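IL-4-inducing protein (Schistosoma mansoni, PDB 4EL6) binds IgE through a crystallin fold and thereby activates basophils without antigen, triggering release of interleukin-4. Local coordinates at residues L9-E14 with P33-G38; W55-N60 with K85-I90; D13-R18 with I76-K81. All blocks are in the same frame, centred on the assembly; numbering follows the deposited sequence. Where two conformers were deposited one is given.

Contact 1 (L9-E14 with P33-G38); sequences LQLYDE and PPWTPG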
# COMPACT_ATOMS: atom_id res chain seq x y z
N LEU A 9 -5.27 -4.35 -0.96
CA LEU A 9 -4.07 -4.12 -0.24
C LEU A 9 -4.37 -4.71 1.14
O LEU A 9 -5.47 -4.42 1.76
CB LEU A 9 -3.83 -2.59 -0.13
CG LEU A 9 -2.61 -2.17 0.68
CD1 LEU A 9 -1.31 -2.53 -0.00
CD2 LEU A 9 -2.67 -0.67 0.96
N GLN A 10 -3.42 -5.51 1.66
CA GLN A 10 -3.54 -6.11 2.98
C GLN A 10 -2.61 -5.49 4.00
O GLN A 10 -1.43 -5.39 3.72
CB GLN A 10 -3.27 -7.63 2.90
CG GLN A 10 -4.20 -8.41 1.95
CD GLN A 10 -3.59 -9.75 1.56
OE1 GLN A 10 -2.38 -9.86 1.42
NE2 GLN A 10 -4.42 -10.75 1.34
N LEU A 11 -3.16 -5.02 5.14
CA LEU A 11 -2.41 -4.35 6.14
C LEU A 11 -2.54 -5.15 7.43
O LEU A 11 -3.67 -5.34 7.96
CB LEU A 11 -2.92 -2.93 6.38
CG LEU A 11 -2.78 -2.15 5.10
CD1 LEU A 11 -4.17 -2.06 4.51
CD2 LEU A 11 -2.08 -0.85 5.26
N TYR A 12 -1.43 -5.66 7.90
CA TYR A 12 -1.41 -6.55 9.07
C TYR A 12 -0.94 -5.84 10.28
O TYR A 12 -0.02 -5.03 10.19
CB TYR A 12 -0.44 -7.74 8.82
CG TYR A 12 -0.88 -8.62 7.71
CD1 TYR A 12 -0.51 -8.34 6.40
CD2 TYR A 12 -1.70 -9.74 7.94
CE1 TYR A 12 -0.89 -9.16 5.35
CE2 TYR A 12 -2.08 -10.55 6.87
CZ TYR A 12 -1.69 -10.23 5.58
OH TYR A 12 -2.06 -11.00 4.51
N ASP A 13 -1.51 -6.19 11.43
CA ASP A 13 -1.13 -5.57 12.70
C ASP A 13 0.34 -5.86 13.05
O ASP A 13 1.05 -5.01 13.57
CB ASP A 13 -2.04 -6.07 13.83
CG ASP A 13 -3.34 -5.28 13.99
OD1 ASP A 13 -3.72 -4.46 13.13
OD2 ASP A 13 -4.00 -5.53 15.01
N GLU A 14 0.79 -7.07 12.79
CA GLU A 14 2.09 -7.51 13.24
C GLU A 14 3.03 -7.69 12.06
O GLU A 14 2.60 -7.75 10.90
CB GLU A 14 1.97 -8.83 13.99
CG GLU A 14 1.36 -8.68 15.38
CD GLU A 14 0.96 -10.03 15.89
OE1 GLU A 14 1.88 -10.86 16.05
OE2 GLU A 14 -0.27 -10.28 16.07
N PRO A 33 -6.22 8.92 12.74
CA PRO A 33 -4.77 9.12 12.68
C PRO A 33 -4.13 8.18 11.64
O PRO A 33 -4.72 7.22 11.17
CB PRO A 33 -4.30 8.68 14.07
CG PRO A 33 -5.28 7.63 14.42
CD PRO A 33 -6.60 8.07 13.88
N PRO A 34 -2.85 8.43 11.36
CA PRO A 34 -2.24 7.55 10.33
C PRO A 34 -2.24 6.04 10.72
O PRO A 34 -2.09 5.73 11.89
CB PRO A 34 -0.81 8.10 10.17
CG PRO A 34 -0.94 9.55 10.67
CD PRO A 34 -1.97 9.53 11.78
N TRP A 35 -2.40 5.16 9.75
CA TRP A 35 -2.33 3.69 9.97
C TRP A 35 -0.95 3.22 10.12
O TRP A 35 -0.11 3.60 9.32
CB TRP A 35 -3.02 3.01 8.84
CG TRP A 35 -4.50 3.22 8.89
CD1 TRP A 35 -5.22 4.15 9.66
CD2 TRP A 35 -5.50 2.52 8.11
NE1 TRP A 35 -6.57 4.02 9.39
CE2 TRP A 35 -6.78 3.06 8.49
CE3 TRP A 35 -5.44 1.51 7.15
CZ2 TRP A 35 -7.98 2.56 7.96
CZ3 TRP A 35 -6.63 1.06 6.62
CH2 TRP A 35 -7.86 1.58 7.02
N THR A 36 -0.66 2.43 11.16
CA THR A 36 0.71 1.96 11.44
C THR A 36 0.78 0.45 11.45
O THR A 36 0.94 -0.19 12.51
CB THR A 36 1.17 2.53 12.78
OG1 THR A 36 0.20 2.17 13.79
CG2 THR A 36 1.35 4.04 12.67
N PRO A 37 0.64 -0.19 10.29
CA PRO A 37 0.69 -1.65 10.23
C PRO A 37 2.14 -2.16 10.45
O PRO A 37 3.16 -1.46 10.22
CB PRO A 37 0.27 -1.94 8.83
CG PRO A 37 0.82 -0.76 8.02
CD PRO A 37 0.53 0.39 8.94
N GLY A 38 2.20 -3.40 10.90
CA GLY A 38 3.46 -4.13 11.01
C GLY A 38 3.96 -4.62 9.69
O GLY A 38 5.15 -4.81 9.53
O HOH W 1 0.73 -2.40 14.23

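Contact 2 (W55-N60 with K85-I90); sequences WYLFDN and KGISSI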
# COMPACT_ATOMS: atom_id res chain seq x y z
N TRP A 55 0.08 -0.52 -5.73
CA TRP A 55 -0.43 0.36 -4.68
C TRP A 55 0.64 1.33 -4.21
O TRP A 55 1.78 0.93 -4.02
CB TRP A 55 -0.92 -0.45 -3.52
CG TRP A 55 -2.15 -1.28 -3.78
CD1 TRP A 55 -2.25 -2.53 -4.40
CD2 TRP A 55 -3.49 -0.89 -3.45
NE1 TRP A 55 -3.59 -2.94 -4.47
CE2 TRP A 55 -4.36 -2.01 -3.86
CE3 TRP A 55 -4.07 0.22 -2.79
CZ2 TRP A 55 -5.72 -1.97 -3.60
CZ3 TRP A 55 -5.45 0.20 -2.55
CH2 TRP A 55 -6.22 -0.88 -2.98
N TYR A 56 0.30 2.60 -4.05
CA TYR A 56 1.16 3.59 -3.41
C TYR A 56 0.63 3.98 -2.04
O TYR A 56 -0.56 4.30 -1.84
CB TYR A 56 1.25 4.83 -4.30
CG TYR A 56 2.17 4.67 -5.47
CD1 TYR A 56 3.53 4.46 -5.26
CD2 TYR A 56 1.68 4.72 -6.79
CE1 TYR A 56 4.39 4.33 -6.34
CE2 TYR A 56 2.57 4.54 -7.84
CZ TYR A 56 3.89 4.42 -7.58
OH TYR A 56 4.76 4.27 -8.66
N LEU A 57 1.53 3.96 -1.07
CA LEU A 57 1.26 4.43 0.29
C LEU A 57 2.03 5.70 0.55
O LEU A 57 3.19 5.81 0.12
CB LEU A 57 1.77 3.43 1.33
CG LEU A 57 1.52 1.98 1.06
CD1 LEU A 57 2.03 1.05 2.15
CD2 LEU A 57 0.12 1.73 0.87
N PHE A 58 1.41 6.69 1.19
CA PHE A 58 1.94 7.98 1.38
C PHE A 58 1.92 8.39 2.84
O PHE A 58 0.97 8.02 3.57
CB PHE A 58 1.03 9.01 0.65
CG PHE A 58 1.00 8.83 -0.82
CD1 PHE A 58 0.08 7.95 -1.40
CD2 PHE A 58 1.87 9.57 -1.67
CE1 PHE A 58 0.01 7.83 -2.77
CE2 PHE A 58 1.82 9.41 -3.04
CZ PHE A 58 0.93 8.51 -3.59
N ASP A 59 2.92 9.18 3.31
CA ASP A 59 2.91 9.59 4.72
C ASP A 59 2.23 10.94 4.94
O ASP A 59 2.23 11.41 6.07
CB ASP A 59 4.30 9.54 5.37
CG ASP A 59 5.14 10.82 5.11
OD1 ASP A 59 4.91 11.57 4.13
OD2 ASP A 59 6.07 11.07 5.95
N ASN A 60 1.59 11.51 3.90
CA ASN A 60 0.73 12.67 4.11
C ASN A 60 -0.51 12.47 3.35
O ASN A 60 -0.67 11.48 2.64
CB ASN A 60 1.48 13.90 3.71
CG ASN A 60 0.91 15.15 4.30
OD1 ASN A 60 -0.08 15.18 5.03
ND2 ASN A 60 1.61 16.23 4.04
N LYS A 85 6.48 4.96 9.05
CA LYS A 85 5.63 4.07 9.83
C LYS A 85 4.14 4.28 9.65
O LYS A 85 3.35 3.31 9.78
CB LYS A 85 5.97 4.17 11.29
CG LYS A 85 7.37 3.76 11.62
CD LYS A 85 7.70 3.93 13.06
CE LYS A 85 9.03 3.17 13.38
NZ LYS A 85 9.26 3.44 14.83
N GLY A 86 3.74 5.52 9.37
CA GLY A 86 2.34 5.86 9.42
C GLY A 86 1.83 6.28 8.09
O GLY A 86 2.39 7.19 7.40
N ILE A 87 0.78 5.59 7.63
CA ILE A 87 0.20 5.81 6.29
C ILE A 87 -0.97 6.79 6.43
O ILE A 87 -1.93 6.53 7.22
CB ILE A 87 -0.32 4.52 5.71
CG1 ILE A 87 0.79 3.45 5.67
CG2 ILE A 87 -0.87 4.76 4.28
CD1 ILE A 87 0.25 2.05 5.56
N SER A 88 -0.90 7.89 5.68
CA SER A 88 -1.92 8.94 5.68
C SER A 88 -2.82 8.92 4.46
O SER A 88 -3.88 9.51 4.52
CB SER A 88 -1.35 10.34 5.90
OG SER A 88 -0.93 10.47 7.23
N SER A 89 -2.38 8.33 3.35
CA SER A 89 -3.26 8.13 2.17
C SER A 89 -2.74 6.97 1.37
O SER A 89 -1.54 6.58 1.42
CB SER A 89 -3.44 9.40 1.34
OG SER A 89 -2.22 9.94 0.79
N ILE A 90 -3.59 6.43 0.54
CA ILE A 90 -3.26 5.24 -0.19
C ILE A 90 -3.86 5.39 -1.57
O ILE A 90 -5.09 5.68 -1.66
CB ILE A 90 -3.88 3.96 0.47
CG1 ILE A 90 -3.31 3.71 1.92
CG2 ILE A 90 -3.69 2.78 -0.47
CD1 ILE A 90 -4.07 2.66 2.69
O HOH W 2 1.54 9.76 8.03

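Contact 3 (D13-R18 with I76-K81); sequences DETYER and IDDFTK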
# COMPACT_ATOMS: atom_id res chain seq x y z
N ASP A 13 -1.51 -6.19 11.43
CA ASP A 13 -1.13 -5.57 12.70
C ASP A 13 0.34 -5.86 13.05
O ASP A 13 1.05 -5.01 13.57
CB ASP A 13 -2.04 -6.07 13.83
CG ASP A 13 -3.34 -5.28 13.99
OD1 ASP A 13 -3.72 -4.46 13.13
OD2 ASP A 13 -4.00 -5.53 15.01
N GLU A 14 0.79 -7.07 12.79
CA GLU A 14 2.09 -7.51 13.24
C GLU A 14 3.03 -7.69 12.06
O GLU A 14 2.60 -7.75 10.90
CB GLU A 14 1.97 -8.83 13.99
CG GLU A 14 1.36 -8.68 15.38
CD GLU A 14 0.96 -10.03 15.89
OE1 GLU A 14 1.88 -10.86 16.05
OE2 GLU A 14 -0.27 -10.28 16.07
N THR A 15 4.30 -7.78 12.33
CA THR A 15 5.25 -8.04 11.28
C THR A 15 5.09 -9.46 10.77
O THR A 15 4.46 -10.29 11.39
CB THR A 15 6.73 -7.85 11.76
OG1 THR A 15 6.92 -8.74 12.82
CG2 THR A 15 7.09 -6.44 12.21
N TYR A 16 5.65 -9.71 9.59
CA TYR A 16 5.58 -10.97 8.87
C TYR A 16 4.15 -11.53 8.72
O TYR A 16 3.88 -12.72 8.92
CB TYR A 16 6.51 -11.98 9.51
CG TYR A 16 7.96 -11.56 9.42
CD1 TYR A 16 8.71 -11.88 8.30
CD2 TYR A 16 8.55 -10.91 10.46
CE1 TYR A 16 10.04 -11.50 8.20
CE2 TYR A 16 9.85 -10.51 10.37
CZ TYR A 16 10.58 -10.84 9.25
OH TYR A 16 11.93 -10.44 9.23
N GLU A 17 3.23 -10.62 8.42
CA GLU A 17 1.87 -11.02 8.00
C GLU A 17 1.11 -11.81 9.08
O GLU A 17 0.35 -12.72 8.76
CB GLU A 17 1.92 -11.72 6.64
CG GLU A 17 2.58 -10.89 5.54
CD GLU A 17 4.11 -10.90 5.51
OE1 GLU A 17 4.72 -9.84 5.18
OE2 GLU A 17 4.74 -11.94 5.82
N ARG A 18 1.32 -11.42 10.33
CA ARG A 18 0.63 -12.04 11.47
C ARG A 18 -0.39 -11.06 12.05
O ARG A 18 -0.29 -9.85 11.89
CB ARG A 18 1.65 -12.39 12.55
CG ARG A 18 2.53 -13.53 12.08
CD ARG A 18 3.74 -13.76 12.89
NE ARG A 18 4.64 -12.65 13.01
CZ ARG A 18 5.76 -12.60 13.72
NH1 ARG A 18 6.14 -13.66 14.44
NH2 ARG A 18 6.46 -11.51 13.75
N ILE A 76 5.80 -6.13 2.30
CA ILE A 76 6.78 -5.54 3.17
C ILE A 76 6.67 -6.19 4.55
O ILE A 76 5.71 -5.98 5.27
CB ILE A 76 6.64 -4.01 3.23
CG1 ILE A 76 6.79 -3.44 1.82
CG2 ILE A 76 7.68 -3.48 4.21
CD1 ILE A 76 6.42 -2.01 1.74
N ASP A 77 7.63 -7.08 4.87
CA ASP A 77 7.47 -7.88 6.06
C ASP A 77 7.60 -7.10 7.37
O ASP A 77 7.09 -7.54 8.41
CB ASP A 77 8.56 -8.98 6.04
CG ASP A 77 8.32 -10.05 5.01
OD1 ASP A 77 7.14 -10.33 4.62
OD2 ASP A 77 9.35 -10.68 4.65
N ASP A 78 8.36 -6.03 7.35
CA ASP A 78 8.44 -5.17 8.56
C ASP A 78 8.31 -3.71 8.15
O ASP A 78 9.27 -2.99 7.80
CB ASP A 78 9.71 -5.38 9.40
CG ASP A 78 9.68 -4.56 10.65
OD1 ASP A 78 8.77 -3.68 10.82
OD2 ASP A 78 10.48 -4.90 11.56
N PHE A 79 7.05 -3.29 8.14
CA PHE A 79 6.71 -1.97 7.62
C PHE A 79 7.22 -0.86 8.57
O PHE A 79 7.47 0.23 8.16
CB PHE A 79 5.23 -1.84 7.47
CG PHE A 79 4.82 -0.60 6.71
CD1 PHE A 79 4.92 -0.59 5.35
CD2 PHE A 79 4.37 0.56 7.36
CE1 PHE A 79 4.58 0.54 4.61
CE2 PHE A 79 3.99 1.68 6.62
CZ PHE A 79 4.15 1.69 5.27
N THR A 80 7.43 -1.22 9.82
CA THR A 80 7.94 -0.30 10.82
C THR A 80 9.33 0.15 10.47
O THR A 80 9.76 1.19 10.96
CB THR A 80 7.84 -0.82 12.30
OG1 THR A 80 8.96 -1.67 12.59
CG2 THR A 80 6.53 -1.59 12.54
N LYS A 81 10.05 -0.63 9.66
CA LYS A 81 11.39 -0.36 9.21
C LYS A 81 11.53 0.15 7.80
O LYS A 81 12.65 0.34 7.27
CB LYS A 81 12.26 -1.60 9.42
CG LYS A 81 12.45 -1.92 10.90
CD LYS A 81 13.36 -3.15 11.00
CE LYS A 81 13.72 -3.43 12.45
NZ LYS A 81 14.31 -4.81 12.54

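Contact 1 (L9-E14 with P33-G38)
A first torsion of -61° places CG of L11 beside its own backbone N, and this lays the leucine alongside P37, the two side chains pointing the same way. Branch CD2 runs beside the proline ring, 4.0 Å from CG of P37. The other branch, CD1, reaches the edge of the W35 indole near the ring plane, 4.5 Å from CZ3. In this βγ-crystallin fold, the contact fastens the loop between strands 21-24 and 39-41 to the end of strand 9-12, and illustrates how a connecting loop can supply part of a hydrophobic interior. L11 and P37 both also touch I87, P37 meets F79 as well, and W35 rests on I22 and V24 of the neighbouring strand.

Beyond the apolar patch, the loop is held through its backbone. The N-H of G38 goes to Y12 O at 2.8 Å; the donor lies almost straight out from the carbonyl, with a C=O...N angle of 161°, although the hydrogen itself is less well aimed, the N-H...O angle being 133°. A weak second bond links G38 N with D13 O at 3.3 Å, so one amide is divided between two successive carbonyls. The methylene CB of P37 also presses on Y12 O, at 3.4 Å. G38 carries no side chain, and here the backbones draw together until CA of E14 and CA of G38 are 4.3 Å apart. The ring of Y12 leads away from the loop and meets Y21 instead.

At the outer end a water joins the segments by donating to both D13 O and T36 O, its oxygen 2.7 Å from the former.

Contact 2 (W55-N60 with K85-I90)
F58 and S89 face each other as an antiparallel hydrogen-bonded pair, and the backbone bonds around them are uneven. F58 N donates to S89 O at 3.0 Å, while F58 O accepts S88 N at 2.8 Å and, weakly, S89 N at 3.4 Å. Two successive serines thus oppose one phenylalanine, which makes a classic beta bulge. The carbonyl O of S89 also lies in the plane of the F58 ring, at its edge.

Side-chain polar bonds cluster past the bulge. With chi1 at 60°, OG of S89 sits between its backbone N and carbonyl carbon, from where it donates to N60 O at 2.9 Å, in the carbonyl plane; S89 OG in turn accepts a hydrogen bond from Y63 N. One water receives the S88 OG proton and donates to D59 O and G86 O, bridging the two segments beyond the end of the strand pairing.

These bonds lie where strand 52-58 pairs with 89-95, an outermost strand of the three-stranded sheet of the βγ-crystallin fold, and run on into the adjoining loops.

The apolar contacts lie on the sheet face that carries L57 and I90. These two run side by side, CD2 of L57 being 4.1 Å from CG1 of I90, and CD1 of L57 meets CD1 of I87 at 4.0 Å. L9 of strand 9-12 touches both L57 and I90. Methyl CG2 of I90 abuts the edge of the W55 indole, 3.5 Å from CE3, while the ring's NE1 is bonded to Y7 O.

Contact 3 (D13-R18 with I76-K81)
Y16 N donates to D77 O at 2.9 Å in the one hydrogen bond across this contact, which lies in the carbonyl plane and is almost straight, with an N-H...O angle of 178°. Other groups pack round that oxygen: CB of T15 touches it at 3.4 Å, and the Y16 ring passes it with one face, the oxygen offset toward the rim.

A first torsion of -63° swings that ring across the D77 side chain at about a right angle, bringing CE1 of Y16 to 3.6 Å from CB of D77. Next to it two acids meet: E17, bent at its second torsion, places OE1 only 2.5 Å from OD1 of D77, their carboxylate planes 59° apart. At this distance one of the two acids probably retains a proton. T15 and D78 run side by side, methyl CG2 lying 3.5 Å from OD1 of D78, an oxygen hydrogen-bonded by the T80 hydroxyl on its syn side.

Within the first loop R18 grips T15 side-on, NE donating to T15 O at 2.9 Å and NH2 to its OG1, which ties the turn to itself.

This surface contact joins the loop between strands 9-12 and 21-24 to the loop that follows strand 75-76. Between them lies strand 39-41, whose S39 binds E14 O and E17 N through OG, while I76 pairs with V40 through its backbone.

Contact 2 is the buried one, contact 1 is partly buried and contact 3 lies at the surface. Contact 2 combines strand pairing and apolar side chains with serine hydroxyls and a water at its end; contact 1 joins an apolar patch to backbone bonds; contact 3 relies on a backbone bond and polar groups, including a close pair of acids. Contacts 1 and 3 share D13 and E14, and G38 O probably accepts the amide of F79. Contacts 1 and 2 meet where W35 O probably accepts I87 N, joining the loop that leads into strand 39-41 of one sheet to the one that leads into strand 89-95 of the other. F79, one side chain of contact 3's loop, is buried against L57 and I87.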